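Local coordinates for PbSGBP-B lipoprotein (Prevotella bryantii B14, PDB 6D2Y) that probably binds polysaccharide, perhaps xyloglucan, as a magnesium-containing beta-sandwich lipoprotein of a polysaccharide utilization locus, at residues D276-E281 and I426-G431; P329-F334 and W369-Y374; Y42-D47 and T63-G68. One frame throughout, in Å; residues are numbered along the deposited sequence.

Contact 1 of 3, residues D276-E281 and I426-G431; sequences DEFSFE and IFLIKG
With its CG swung anti to the backbone nitrogen (chi1 -160°), Phe427 brings its ring under Ser279 CB, which sits over one face, offset toward the rim, 4.0 Å from the centroid and 26° off the ring normal: a CH-pi contact. Ile429 CG2 lies against the opposite face, toward the rim. At the ring edge the carbonyl oxygen of Phe278 lies near the plane, its O 3.2 Å from Phe427 CD1. Asp276 reaches the same ring obliquely with OD2, an oxygen that also accepts a hydrogen bond from Trp274 NE1. Ser279 OG donates to Glu281 OE2 (2.8 Å), on the anti side of the carboxylate and 25° out of its plane; His243 is a second partner of OE2.

The strands 279-282 and 423-428 are antiparallel neighbours in a four-stranded sheet of the glycan-binding domain, with the first at its outer edge. Phe280 N donates to Ile426 O (2.8 Å) and Ile426 N to Phe280 O (2.8 Å); a third backbone bond joins Leu428 N to Phe278 O (3.0 Å). Beside it Phe278 CB packs on Leu428 CB at 3.6 Å. Across the sheet from Ser279 and Phe427, Ile426 CG1 meets the Phe280 ring at its edge, 4.2 Å from CD1.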
loop_
_atom_site.group_PDB
_atom_site.type_symbol
_atom_site.label_atom_id
_atom_site.label_comp_id
_atom_site.label_asym_id
_atom_site.label_seq_id
_atom_site.Cartn_x
_atom_site.Cartn_y
_atom_site.Cartn_z
ATOM N N ASP A 276 29.239 2.789 -5.940
ATOM C CA ASP A 276 28.905 3.262 -4.598
ATOM C C ASP A 276 28.310 4.666 -4.577
ATOM O O ASP A 276 27.889 5.122 -3.503
ATOM C CB ASP A 276 30.140 3.229 -3.686
ATOM C CG ASP A 276 30.853 1.889 -3.706
ATOM O OD1 ASP A 276 32.098 1.866 -3.715
ATOM O OD2 ASP A 276 30.139 0.851 -3.727
ATOM N N GLU A 277 28.269 5.359 -5.719
ATOM C CA GLU A 277 27.582 6.641 -5.774
ATOM C C GLU A 277 26.093 6.506 -5.487
ATOM O O GLU A 277 25.451 7.499 -5.128
ATOM C CB GLU A 277 27.779 7.297 -7.140
ATOM C CG GLU A 277 29.164 7.874 -7.373
ATOM C CD GLU A 277 29.358 9.209 -6.681
ATOM O OE1 GLU A 277 28.360 9.943 -6.512
ATOM O OE2 GLU A 277 30.509 9.533 -6.316
ATOM N N PHE A 278 25.529 5.309 -5.640
ATOM C CA PHE A 278 24.112 5.060 -5.400
ATOM C C PHE A 278 23.897 4.150 -4.195
ATOM O O PHE A 278 23.046 3.260 -4.211
ATOM C CB PHE A 278 23.450 4.464 -6.638
ATOM C CG PHE A 278 23.946 5.046 -7.933
ATOM C CD1 PHE A 278 23.515 6.296 -8.347
ATOM C CD2 PHE A 278 24.814 4.337 -8.748
ATOM C CE1 PHE A 278 23.959 6.841 -9.541
ATOM C CE2 PHE A 278 25.258 4.874 -9.943
ATOM C CZ PHE A 278 24.831 6.128 -10.341
ATOM N N SER A 279 24.672 4.361 -3.135
ATOM C CA SER A 279 24.560 3.571 -1.915
ATOM C C SER A 279 24.391 4.504 -0.723
ATOM O O SER A 279 25.254 5.349 -0.467
ATOM C CB SER A 279 25.789 2.678 -1.720
ATOM O OG SER A 279 25.739 2.015 -0.468
ATOM N N PHE A 280 23.281 4.356 -0.008
ATOM C CA PHE A 280 23.104 4.973 1.299
ATOM C C PHE A 280 23.275 3.894 2.359
ATOM O O PHE A 280 22.687 2.813 2.248
ATOM C CB PHE A 280 21.732 5.636 1.434
ATOM C CG PHE A 280 21.389 6.027 2.843
ATOM C CD1 PHE A 280 20.523 5.254 3.598
ATOM C CD2 PHE A 280 21.939 7.163 3.415
ATOM C CE1 PHE A 280 20.208 5.607 4.902
ATOM C CE2 PHE A 280 21.628 7.524 4.717
ATOM C CZ PHE A 280 20.761 6.744 5.461
ATOM N N GLU A 281 24.086 4.180 3.375
ATOM C CA GLU A 281 24.435 3.190 4.385
ATOM C C GLU A 281 24.282 3.793 5.772
ATOM O O GLU A 281 24.956 4.774 6.102
ATOM C CB GLU A 281 25.864 2.677 4.175
ATOM C CG GLU A 281 26.153 2.175 2.764
ATOM C CD GLU A 281 27.591 2.411 2.329
ATOM O OE1 GLU A 281 28.375 2.976 3.122
ATOM O OE2 GLU A 281 27.940 2.024 1.192
ATOM N N ILE A 426 20.583 1.115 1.367
ATOM C CA ILE A 426 19.806 1.360 0.155
ATOM C C ILE A 426 20.806 1.470 -0.984
ATOM O O ILE A 426 21.593 2.424 -1.038
ATOM C CB ILE A 426 18.937 2.621 0.260
ATOM C CG1 ILE A 426 18.074 2.571 1.524
ATOM C CG2 ILE A 426 18.081 2.778 -0.989
ATOM C CD1 ILE A 426 16.839 3.437 1.467
ATOM N N PHE A 427 20.783 0.496 -1.892
ATOM C CA PHE A 427 21.786 0.373 -2.942
ATOM C C PHE A 427 21.089 0.138 -4.273
ATOM O O PHE A 427 20.367 -0.852 -4.435
ATOM C CB PHE A 427 22.760 -0.768 -2.630
ATOM C CG PHE A 427 24.069 -0.678 -3.367
ATOM C CD1 PHE A 427 24.339 0.386 -4.211
ATOM C CD2 PHE A 427 25.029 -1.664 -3.216
ATOM C CE1 PHE A 427 25.542 0.464 -4.889
ATOM C CE2 PHE A 427 26.233 -1.592 -3.891
ATOM C CZ PHE A 427 26.489 -0.527 -4.729
ATOM N N LEU A 428 21.308 1.047 -5.221
ATOM C CA LEU A 428 20.828 0.894 -6.591
ATOM C C LEU A 428 21.844 0.053 -7.350
ATOM O O LEU A 428 22.880 0.557 -7.785
ATOM C CB LEU A 428 20.652 2.255 -7.253
ATOM C CG LEU A 428 19.327 3.009 -7.167
ATOM C CD1 LEU A 428 18.756 3.001 -5.761
ATOM C CD2 LEU A 428 19.561 4.431 -7.639
ATOM N N ILE A 429 21.556 -1.235 -7.514
ATOM C CA ILE A 429 22.518 -2.140 -8.130
ATOM C C ILE A 429 21.781 -3.380 -8.613
ATOM O O ILE A 429 20.835 -3.849 -7.975
ATOM C CB ILE A 429 23.656 -2.498 -7.143
ATOM C CG1 ILE A 429 24.692 -3.403 -7.812
ATOM C CG2 ILE A 429 23.096 -3.152 -5.890
ATOM C CD1 ILE A 429 25.865 -3.728 -6.928
ATOM N N LYS A 430 22.218 -3.899 -9.757
ATOM C CA LYS A 430 21.799 -5.204 -10.249
ATOM C C LYS A 430 22.877 -6.213 -9.870
ATOM O O LYS A 430 24.001 -6.151 -10.377
ATOM C CB LYS A 430 21.570 -5.181 -11.758
ATOM C CG LYS A 430 21.304 -6.551 -12.353
ATOM C CD LYS A 430 21.828 -6.655 -13.775
ATOM C CE LYS A 430 21.347 -7.931 -14.440
ATOM N NZ LYS A 430 21.019 -7.739 -15.878
ATOM N N GLY A 431 22.537 -7.133 -8.968
ATOM C CA GLY A 431 23.492 -8.126 -8.536
ATOM C C GLY A 431 23.558 -9.322 -9.464
ATOM O O GLY A 431 22.623 -9.627 -10.204
#

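Contact 2 of 3, residues P329-F334 and W369-Y374; sequences PMQIIF and WGRAIY
Backbone bonds pair Met330 with Tyr374 and Ile332 with Ala372, two hydrogen-bonded antiparallel pairs around the non-hydrogen-bonded pair Gln331-Ile373. The bond from Ile332 N to Ala372 O is 2.7 Å, whereas its return, Ala372 N to Ile332 O, is 3.2 Å and more bent.

Among polar side chains, Trp369 NE1 donates to Phe334 O (2.9 Å), which lies in the indole plane. Arg371 NH1 gives Gln331 OE1 a bond of 2.8 Å, nearly in line with the amide C=O although the two flat groups are turned 63° apart. Bends at chi2 (-74°) and chi3 (-47°) fold the arginine back, and its NE and NH2 both grip Trp369 O side-on, from one face of the carbonyl; NH2 also donates to Phe363 O. A water accepts from Phe334 N and donates to Gly370 O.

Among apolar contacts, Ile333 lies alongside Arg371, Ile333 CG1 3.7 Å from Arg371 CB, while Ile333 CG2 meets the indole edge. Pro329 CB presses tightly on Ile373 CG2 (3.4 Å). Gln331 and Ile373 occupy one face of the sheet; on the other, Met330, Ile332, Ala372 and Tyr374 turn toward strands 311-318 and 393-398, the facing-sheet packing of a beta sandwich.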
loop_
_atom_site.group_PDB
_atom_site.type_symbol
_atom_site.label_atom_id
_atom_site.label_comp_id
_atom_site.label_asym_id
_atom_site.label_seq_id
_atom_site.Cartn_x
_atom_site.Cartn_y
_atom_site.Cartn_z
ATOM N N PRO A 329 18.268 -1.779 -10.054
ATOM C CA PRO A 329 17.200 -2.012 -9.081
ATOM C C PRO A 329 17.607 -1.546 -7.693
ATOM O O PRO A 329 18.754 -1.708 -7.270
ATOM C CB PRO A 329 17.007 -3.531 -9.126
ATOM C CG PRO A 329 17.681 -3.992 -10.387
ATOM C CD PRO A 329 18.816 -3.037 -10.588
HETATM N N MSE A 330 16.659 -1.061 -6.934
HETATM C CA MSE A 330 16.899 -0.577 -5.629
HETATM C C MSE A 330 16.787 -1.633 -4.621
HETATM O O MSE A 330 15.720 -2.024 -4.272
HETATM C CB MSE A 330 15.866 0.478 -5.312
HETATM C CG MSE A 330 16.118 1.194 -4.002
HETATM SE SE MSE A 330 14.839 2.464 -3.334
HETATM C CE MSE A 330 15.102 3.906 -4.528
ATOM N N GLN A 331 17.895 -2.063 -4.092
ATOM C CA GLN A 331 17.920 -3.101 -3.071
ATOM C C GLN A 331 17.935 -2.428 -1.703
ATOM O O GLN A 331 18.859 -1.672 -1.387
ATOM C CB GLN A 331 19.127 -4.022 -3.252
ATOM C CG GLN A 331 19.259 -4.544 -4.677
ATOM C CD GLN A 331 20.058 -5.829 -4.782
ATOM O OE1 GLN A 331 20.240 -6.545 -3.797
ATOM N NE2 GLN A 331 20.526 -6.135 -5.988
ATOM N N ILE A 332 16.898 -2.679 -0.914
ATOM C CA ILE A 332 16.778 -2.140 0.434
ATOM C C ILE A 332 17.060 -3.286 1.397
ATOM O O ILE A 332 16.247 -4.207 1.533
ATOM C CB ILE A 332 15.395 -1.520 0.669
ATOM C CG1 ILE A 332 15.077 -0.512 -0.439
ATOM C CG2 ILE A 332 15.328 -0.855 2.032
ATOM C CD1 ILE A 332 13.617 -0.130 -0.523
ATOM N N ILE A 333 18.213 -3.243 2.061
ATOM C CA ILE A 333 18.711 -4.370 2.846
ATOM C C ILE A 333 18.777 -3.968 4.314
ATOM O O ILE A 333 19.510 -3.041 4.678
ATOM C CB ILE A 333 20.093 -4.843 2.363
ATOM C CG1 ILE A 333 20.172 -4.849 0.833
ATOM C CG2 ILE A 333 20.401 -6.226 2.908
ATOM C CD1 ILE A 333 20.994 -3.710 0.266
ATOM N N PHE A 334 18.023 -4.675 5.152
ATOM C CA PHE A 334 18.159 -4.580 6.596
ATOM C C PHE A 334 19.186 -5.597 7.075
ATOM O O PHE A 334 19.346 -6.669 6.486
ATOM C CB PHE A 334 16.820 -4.825 7.294
ATOM C CG PHE A 334 15.931 -3.613 7.350
ATOM C CD1 PHE A 334 16.183 -2.597 8.255
ATOM C CD2 PHE A 334 14.832 -3.501 6.512
ATOM C CE1 PHE A 334 15.367 -1.486 8.318
ATOM C CE2 PHE A 334 14.010 -2.391 6.571
ATOM C CZ PHE A 334 14.278 -1.382 7.473
ATOM N N TRP A 369 20.088 -14.279 2.140
ATOM C CA TRP A 369 19.542 -13.228 2.989
ATOM C C TRP A 369 18.537 -12.375 2.221
ATOM O O TRP A 369 18.824 -11.896 1.120
ATOM C CB TRP A 369 20.660 -12.348 3.543
ATOM C CG TRP A 369 20.154 -11.299 4.482
ATOM C CD1 TRP A 369 20.205 -9.946 4.308
ATOM C CD2 TRP A 369 19.502 -11.519 5.737
ATOM N NE1 TRP A 369 19.631 -9.310 5.384
ATOM C CE2 TRP A 369 19.192 -10.254 6.274
ATOM C CE3 TRP A 369 19.154 -12.663 6.462
ATOM C CZ2 TRP A 369 18.551 -10.102 7.501
ATOM C CZ3 TRP A 369 18.517 -12.509 7.679
ATOM C CH2 TRP A 369 18.223 -11.239 8.186
ATOM N N GLY A 370 17.370 -12.164 2.824
ATOM C CA GLY A 370 16.285 -11.490 2.132
ATOM C C GLY A 370 16.410 -9.975 2.177
ATOM O O GLY A 370 16.746 -9.384 3.201
ATOM N N ARG A 371 16.128 -9.351 1.037
ATOM C CA ARG A 371 16.056 -7.901 0.951
ATOM C C ARG A 371 15.037 -7.531 -0.114
ATOM O O ARG A 371 14.778 -8.304 -1.040
ATOM C CB ARG A 371 17.425 -7.277 0.641
ATOM C CG ARG A 371 17.746 -7.116 -0.838
ATOM C CD ARG A 371 18.083 -8.445 -1.498
ATOM N NE ARG A 371 19.028 -9.236 -0.713
ATOM C CZ ARG A 371 20.348 -9.089 -0.762
ATOM N NH1 ARG A 371 20.888 -8.176 -1.558
ATOM N NH2 ARG A 371 21.130 -9.856 -0.012
ATOM N N ALA A 372 14.448 -6.350 0.038
ATOM C CA ALA A 372 13.478 -5.862 -0.931
ATOM C C ALA A 372 14.192 -5.221 -2.111
ATOM O O ALA A 372 15.209 -4.542 -1.947
ATOM C CB ALA A 372 12.529 -4.855 -0.285
ATOM N N ILE A 373 13.659 -5.449 -3.307
ATOM C CA ILE A 373 14.213 -4.897 -4.538
ATOM C C ILE A 373 13.100 -4.140 -5.251
ATOM O O ILE A 373 12.166 -4.750 -5.789
ATOM C CB ILE A 373 14.821 -5.982 -5.437
ATOM C CG1 ILE A 373 15.649 -6.961 -4.600
ATOM C CG2 ILE A 373 15.677 -5.349 -6.514
ATOM C CD1 ILE A 373 16.590 -7.836 -5.411
ATOM N N TYR A 374 13.199 -2.812 -5.255
ATOM C CA TYR A 374 12.187 -1.936 -5.830
ATOM C C TYR A 374 12.655 -1.447 -7.194
ATOM O O TYR A 374 13.767 -0.921 -7.324
ATOM C CB TYR A 374 11.917 -0.751 -4.901
ATOM C CG TYR A 374 10.878 0.236 -5.395
ATOM C CD1 TYR A 374 9.598 -0.175 -5.732
ATOM C CD2 TYR A 374 11.178 1.583 -5.506
ATOM C CE1 TYR A 374 8.650 0.733 -6.176
ATOM C CE2 TYR A 374 10.243 2.498 -5.942
ATOM C CZ TYR A 374 8.982 2.070 -6.278
ATOM O OH TYR A 374 8.052 2.983 -6.717
HETATM O O HOH W 1 16.953 -7.244 4.728
#

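Contact 3 of 3, residues Y42-D47 and T63-G68; sequences YIRPVD and TICLVG
Strands 42-45 and 63-68 run antiparallel at 144° with axes 4.7 Å apart at closest, and the hydrogen-bonded pairs Tyr42-Val67 and Arg44-Cys65 supply four backbone bonds, the shortest from Cys65 N to Arg44 O (2.8 Å).

Val67 carries much of the outward face. Its CB stands over the centre of the Tyr42 ring, 3.9 Å from the centroid and 13° off the normal, a CH-pi contact in which CG1 comes within 3.6 Å of Tyr42 CZ. A chi1 of 59° sets Tyr42 CG between its own N and C and folds the ring over its cross-strand neighbour. Arg44, two residues along the same strand, extends across Val67 at about a right angle: CG2 of Val67 lies over a face of the guanidinium, 3.6 Å from NH1. Cys65 SG approaches the same group obliquely, 3.9 Å from Arg44 NE. Val46 CG1 packs on Thr63 CG2 at 3.7 Å.

Ile43 points to the reverse face, where CG2 touches Ile64 CB and CD1 lies 3.9 Å from Leu66 CD1. These side chains meet Met112, Met114, Tyr124 and Phe126 on strands 111-116 and 121-129, consistent with the apolar layer between the two sheets of a beta sandwich at the N-terminal end.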
loop_
_atom_site.group_PDB
_atom_site.type_symbol
_atom_site.label_atom_id
_atom_site.label_comp_id
_atom_site.label_asym_id
_atom_site.label_seq_id
_atom_site.Cartn_x
_atom_site.Cartn_y
_atom_site.Cartn_z
ATOM N N TYR A 42 -41.479 -13.825 1.822
ATOM C CA TYR A 42 -40.117 -13.663 2.316
ATOM C C TYR A 42 -39.161 -14.240 1.280
ATOM O O TYR A 42 -39.578 -14.852 0.293
ATOM C CB TYR A 42 -39.919 -14.326 3.683
ATOM C CG TYR A 42 -40.195 -15.813 3.729
ATOM C CD1 TYR A 42 -39.202 -16.735 3.420
ATOM C CD2 TYR A 42 -41.443 -16.295 4.102
ATOM C CE1 TYR A 42 -39.450 -18.096 3.469
ATOM C CE2 TYR A 42 -41.699 -17.654 4.153
ATOM C CZ TYR A 42 -40.700 -18.549 3.835
ATOM O OH TYR A 42 -40.951 -19.902 3.885
ATOM N N ILE A 43 -37.868 -14.028 1.518
ATOM C CA ILE A 43 -36.803 -14.524 0.655
ATOM C C ILE A 43 -35.878 -15.394 1.491
ATOM O O ILE A 43 -35.408 -14.968 2.553
ATOM C CB ILE A 43 -36.019 -13.375 -0.003
ATOM C CG1 ILE A 43 -36.973 -12.415 -0.714
ATOM C CG2 ILE A 43 -34.967 -13.927 -0.960
ATOM C CD1 ILE A 43 -36.318 -11.615 -1.808
ATOM N N ARG A 44 -35.613 -16.603 1.012
ATOM C CA ARG A 44 -34.769 -17.572 1.689
ATOM C C ARG A 44 -33.608 -17.977 0.789
ATOM O O ARG A 44 -33.674 -17.814 -0.436
ATOM C CB ARG A 44 -35.582 -18.813 2.090
ATOM C CG ARG A 44 -35.733 -19.846 0.986
ATOM C CD ARG A 44 -36.740 -20.923 1.360
ATOM N NE ARG A 44 -37.054 -21.790 0.226
ATOM C CZ ARG A 44 -38.224 -22.393 0.046
ATOM N NH1 ARG A 44 -39.201 -22.227 0.928
ATOM N NH2 ARG A 44 -38.420 -23.163 -1.017
ATOM N N PRO A 45 -32.518 -18.487 1.361
ATOM C CA PRO A 45 -31.401 -18.956 0.535
ATOM C C PRO A 45 -31.781 -20.209 -0.242
ATOM O O PRO A 45 -32.794 -20.861 0.015
ATOM C CB PRO A 45 -30.292 -19.245 1.552
ATOM C CG PRO A 45 -30.691 -18.495 2.785
ATOM C CD PRO A 45 -32.185 -18.510 2.795
ATOM N N VAL A 46 -30.935 -20.544 -1.214
ATOM C CA VAL A 46 -31.203 -21.681 -2.086
ATOM C C VAL A 46 -30.421 -22.936 -1.700
ATOM O O VAL A 46 -30.861 -24.048 -2.032
ATOM C CB VAL A 46 -30.935 -21.316 -3.562
ATOM C CG1 VAL A 46 -29.455 -21.441 -3.896
ATOM C CG2 VAL A 46 -31.773 -22.187 -4.486
ATOM N N ASP A 47 -29.292 -22.801 -1.008
ATOM C CA ASP A 47 -28.550 -23.991 -0.626
ATOM C C ASP A 47 -29.105 -24.569 0.674
ATOM O O ASP A 47 -29.747 -23.880 1.473
ATOM C CB ASP A 47 -27.047 -23.688 -0.512
ATOM C CG ASP A 47 -26.718 -22.680 0.576
ATOM O OD1 ASP A 47 -27.066 -22.916 1.750
ATOM O OD2 ASP A 47 -26.095 -21.647 0.254
ATOM N N THR A 63 -27.456 -16.606 -5.132
ATOM C CA THR A 63 -28.688 -17.226 -5.602
ATOM C C THR A 63 -29.686 -17.268 -4.451
ATOM O O THR A 63 -29.419 -17.885 -3.414
ATOM C CB THR A 63 -28.416 -18.629 -6.144
ATOM O OG1 THR A 63 -27.349 -18.574 -7.097
ATOM C CG2 THR A 63 -29.655 -19.186 -6.822
ATOM N N ILE A 64 -30.827 -16.604 -4.630
ATOM C CA ILE A 64 -31.858 -16.510 -3.607
ATOM C C ILE A 64 -33.140 -17.134 -4.142
ATOM O O ILE A 64 -33.307 -17.338 -5.347
ATOM C CB ILE A 64 -32.104 -15.054 -3.164
ATOM C CG1 ILE A 64 -32.631 -14.224 -4.338
ATOM C CG2 ILE A 64 -30.831 -14.444 -2.605
ATOM C CD1 ILE A 64 -32.920 -12.783 -3.984
ATOM N N CYS A 65 -34.056 -17.436 -3.223
ATOM C CA CYS A 65 -35.331 -18.055 -3.567
ATOM C C CYS A 65 -36.465 -17.227 -2.985
ATOM O O CYS A 65 -36.538 -17.037 -1.767
ATOM C CB CYS A 65 -35.409 -19.495 -3.057
ATOM S SG CYS A 65 -36.994 -20.289 -3.402
ATOM N N LEU A 66 -37.350 -16.748 -3.855
ATOM C CA LEU A 66 -38.512 -15.982 -3.430
ATOM C C LEU A 66 -39.615 -16.920 -2.964
ATOM O O LEU A 66 -39.823 -17.993 -3.539
ATOM C CB LEU A 66 -39.023 -15.105 -4.573
ATOM C CG LEU A 66 -38.358 -13.753 -4.863
ATOM C CD1 LEU A 66 -36.845 -13.837 -4.937
ATOM C CD2 LEU A 66 -38.901 -13.189 -6.160
ATOM N N VAL A 67 -40.326 -16.515 -1.916
ATOM C CA VAL A 67 -41.423 -17.302 -1.367
ATOM C C VAL A 67 -42.653 -16.402 -1.356
ATOM O O VAL A 67 -42.820 -15.569 -0.458
ATOM C CB VAL A 67 -41.113 -17.852 0.030
ATOM C CG1 VAL A 67 -42.353 -18.488 0.640
ATOM C CG2 VAL A 67 -39.985 -18.869 -0.052
ATOM N N GLY A 68 -43.507 -16.559 -2.362
ATOM C CA GLY A 68 -44.725 -15.785 -2.490
ATOM C C GLY A 68 -45.747 -16.552 -3.300
ATOM O O GLY A 68 -45.624 -17.771 -3.429
#

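Overall arrangement
Contacts 1 and 2 belong to one four-stranded sheet and are both buried: their inner strands, 423-428 and 330-335, are neighbours, joined by probable hydrogen bonds such as Gln331 N to Phe427 O (2.8 Å), and their centres are 10 Å apart. Along the chain, contact 2 is nested within the loop closed by contact 1. Contact 3 belongs to another sheet on the opposite side of the chain's centre, with nearest atoms about 40 Å from contact 2, and is partly buried. Chemistry follows place: contact 1 relies on aromatic packing, contact 2 buries arginine and indole donors bonded to a glutamine and a backbone oxygen, and contact 3 lays tyrosine and arginine over valine on its more exposed face.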